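Local structure of R.Pab1 family restriction endonuclease (Campylobacter coli, 7CFA) at residues E185-F188 and L189-I193. The protein probably acts as a restriction DNA glycosylase of the R.PabI family, excising a base within its recognition sequence and so leading to DNA cleavage. The protein carries 2 engineered substitutions. Residues are numbered along the deposited sequence; the frame is centred on the assembly and turned at random.
Engineered in segment 189-193: Ser192 (natural residue Cys).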
ATOM      1  N   GLU A 185       3.036 -25.655 -24.032  1.00 87.47           N
ATOM      2  CA  GLU A 185       1.633 -26.037 -23.949  1.00 87.55           C
ATOM      3  C   GLU A 185       0.883 -25.054 -23.062  1.00 81.35           C
ATOM      4  O   GLU A 185       1.351 -24.711 -21.971  1.00 80.97           O
ATOM      5  CB  GLU A 185       1.487 -27.455 -23.391  1.00 95.59           C
ATOM      6  CG  GLU A 185       2.141 -28.532 -24.233  1.00101.34           C
ATOM      7  CD  GLU A 185       2.135 -29.882 -23.544  1.00108.58           C
ATOM      8  OE1 GLU A 185       2.468 -29.939 -22.341  1.00109.97           O
ATOM      9  OE2 GLU A 185       1.787 -30.884 -24.202  1.00112.13           O
ATOM     10  N   ARG A 186      -0.280 -24.603 -23.532  1.00 79.42           N
ATOM     11  CA  ARG A 186      -1.166 -23.759 -22.729  1.00 76.03           C
ATOM     12  C   ARG A 186      -2.138 -24.650 -21.954  1.00 79.79           C
ATOM     13  O   ARG A 186      -3.333 -24.737 -22.240  1.00 84.05           O
ATOM     14  CB  ARG A 186      -1.897 -22.757 -23.615  1.00 72.53           C
ATOM     15  CG  ARG A 186      -1.002 -21.670 -24.190  1.00 71.78           C
ATOM     16  CD  ARG A 186      -1.783 -20.683 -25.046  1.00 71.15           C
ATOM     17  NE  ARG A 186      -0.934 -19.597 -25.531  1.00 73.97           N
ATOM     18  CZ  ARG A 186      -0.238 -19.640 -26.663  1.00 65.15           C
ATOM     19  NH1 ARG A 186      -0.288 -20.716 -27.435  1.00 65.81           N
ATOM     20  NH2 ARG A 186       0.510 -18.606 -27.024  1.00 55.59           N
ATOM     21  N   ASN A 187      -1.587 -25.328 -20.945  1.00 80.83           N
ATOM     22  CA  ASN A 187      -2.334 -26.284 -20.138  1.00 83.42           C
ATOM     23  C   ASN A 187      -2.516 -25.818 -18.697  1.00 82.41           C
ATOM     24  O   ASN A 187      -2.736 -26.647 -17.808  1.00 93.73           O
ATOM     25  CB  ASN A 187      -1.644 -27.647 -20.164  1.00 89.44           C
ATOM     26  CG  ASN A 187      -0.264 -27.613 -19.534  1.00 88.77           C
ATOM     27  OD1 ASN A 187       0.345 -26.550 -19.404  1.00 74.56           O
ATOM     28  ND2 ASN A 187       0.239 -28.778 -19.140  1.00 98.34           N
ATOM     29  N   PHE A 188      -2.421 -24.512 -18.443  1.00 74.65           N
ATOM     30  CA  PHE A 188      -2.578 -24.027 -17.075  1.00 77.53           C
ATOM     31  C   PHE A 188      -4.033 -24.062 -16.628  1.00 81.16           C
ATOM     32  O   PHE A 188      -4.306 -24.173 -15.427  1.00 86.55           O
ATOM     33  CB  PHE A 188      -2.019 -22.610 -16.945  1.00 70.18           C
ATOM     34  CG  PHE A 188      -0.523 -22.557 -16.847  1.00 74.52           C
ATOM     35  CD1 PHE A 188       0.249 -22.291 -17.964  1.00 74.71           C
ATOM     36  CD2 PHE A 188       0.112 -22.777 -15.635  1.00 80.45           C
ATOM     37  CE1 PHE A 188       1.627 -22.243 -17.877  1.00 77.12           C
ATOM     38  CE2 PHE A 188       1.490 -22.733 -15.542  1.00 83.52           C
ATOM     39  CZ  PHE A 188       2.248 -22.464 -16.663  1.00 80.67           C
ATOM     40  N   LEU A 189      -4.971 -23.972 -17.567  1.00 77.37           N
ATOM     41  CA  LEU A 189      -6.384 -23.968 -17.218  1.00 79.71           C
ATOM     42  C   LEU A 189      -6.781 -25.308 -16.609  1.00 90.51           C
ATOM     43  O   LEU A 189      -6.424 -26.368 -17.132  1.00 91.32           O
ATOM     44  CB  LEU A 189      -7.231 -23.670 -18.453  1.00 88.10           C
ATOM     45  CG  LEU A 189      -8.688 -23.275 -18.208  1.00 93.37           C
ATOM     46  CD1 LEU A 189      -8.758 -22.044 -17.319  1.00 88.84           C
ATOM     47  CD2 LEU A 189      -9.398 -23.026 -19.528  1.00 97.74           C
ATOM     48  N   ASN A 190      -7.519 -25.250 -15.497  1.00 95.19           N
ATOM     49  CA  ASN A 190      -7.947 -26.440 -14.758  1.00 99.58           C
ATOM     50  C   ASN A 190      -6.745 -27.259 -14.289  1.00102.48           C
ATOM     51  O   ASN A 190      -6.712 -28.485 -14.405  1.00104.62           O
ATOM     52  CB  ASN A 190      -8.906 -27.296 -15.592  1.00 95.25           C
ATOM     53  CG  ASN A 190     -10.157 -26.544 -15.992  1.00 97.96           C
ATOM     54  OD1 ASN A 190     -10.642 -25.686 -15.254  1.00104.78           O
ATOM     55  ND2 ASN A 190     -10.687 -26.861 -17.167  1.00 91.92           N
ATOM     56  N   ARG A 191      -5.745 -26.562 -13.752  1.00 99.09           N
ATOM     57  CA  ARG A 191      -4.535 -27.213 -13.269  1.00100.94           C
ATOM     58  C   ARG A 191      -3.846 -26.302 -12.265  1.00101.41           C
ATOM     59  O   ARG A 191      -3.843 -25.080 -12.429  1.00106.91           O
ATOM     60  CB  ARG A 191      -3.582 -27.551 -14.425  1.00 99.63           C
ATOM     61  CG  ARG A 191      -2.292 -28.223 -13.978  1.00102.58           C
ATOM     62  CD  ARG A 191      -1.419 -28.628 -15.153  1.00113.67           C
ATOM     63  NE  ARG A 191      -0.894 -27.481 -15.889  1.00112.65           N
ATOM     64  CZ  ARG A 191       0.232 -26.845 -15.582  1.00106.73           C
ATOM     65  NH1 ARG A 191       0.957 -27.236 -14.544  1.00114.10           N
ATOM     66  NH2 ARG A 191       0.635 -25.817 -16.313  1.00103.53           N
ATOM     67  N   SER A 192      -3.267 -26.904 -11.230  1.00 95.03           N
ATOM     68  CA  SER A 192      -2.518 -26.149 -10.239  1.00 96.24           C
ATOM     69  C   SER A 192      -1.105 -25.871 -10.738  1.00100.04           C
ATOM     70  O   SER A 192      -0.543 -26.626 -11.536  1.00104.11           O
ATOM     71  CB  SER A 192      -2.463 -26.905  -8.911  1.00 96.96           C
ATOM     72  OG  SER A 192      -1.790 -28.143  -9.055  1.00104.67           O
ATOM     73  N   ILE A 193      -0.535 -24.768 -10.262  1.00 97.16           N
ATOM     74  CA  ILE A 193       0.808 -24.372 -10.668  1.00 97.67           C
ATOM     75  C   ILE A 193       1.825 -25.125  -9.823  1.00102.58           C
ATOM     76  O   ILE A 193       1.765 -25.106  -8.588  1.00104.23           O
ATOM     77  CB  ILE A 193       0.992 -22.852 -10.538  1.00 94.52           C
ATOM     78  CG1 ILE A 193      -0.091 -22.116 -11.330  1.00 93.91           C
ATOM     79  CG2 ILE A 193       2.371 -22.442 -11.028  1.00 96.59           C
ATOM     80  CD1 ILE A 193       0.023 -20.610 -11.267  1.00 98.25           C
TER
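Arg191 lays one corner of its guanidinium group over a face of the Phe188 ring, with NH2 3.1 Å above the ring plane and displaced toward the rim. NH2 of Arg191 does the touching, 3.2 Å from CD2 of Phe188, and because the two planes are inclined by 41° the rest of the group lifts off the ring. The result is an off-centre cation-pi contact, in which CZ of Arg191 stands 4.5 Å from the ring centroid.

A second interaction fixes the rotation of the guanidinium. NE of Arg191 donates a nearly straight hydrogen bond to the backbone O of Asn187 (2.8 Å, 165° at the hydrogen); the acceptor lies almost in the guanidinium plane, although the donor sits well above the carbonyl plane. The chain reaches this position by running extended through chi1 and chi2 and then bending at chi3 (67°), which folds the head back toward Asn187 and Phe188. At Asn187 the side chain is set between its own backbone N and carbonyl carbon, and from there OD1 accepts a weak, bent bond from NH2 of Arg191. NH2 therefore serves three partners, since it also forms a salt bridge with Glu197, whose carboxylate probably steadies the charge over the ring.

On the same ring, CG1 of Ile193 approaches CD2 of Phe188 obliquely at 4.4 Å, a looser apolar touch, while Leu14 adds to the packing around Phe188. From the second half of the turn, backbone hydrogen bonds link Asn190 and Arg191 to Ile43 in the short strand 42-43. Taken together, this is a type II beta turn from Phe188 to Arg191, its two end residues joined by a cation-pi contact, leading into the small two-stranded antiparallel sheet at the protein surface.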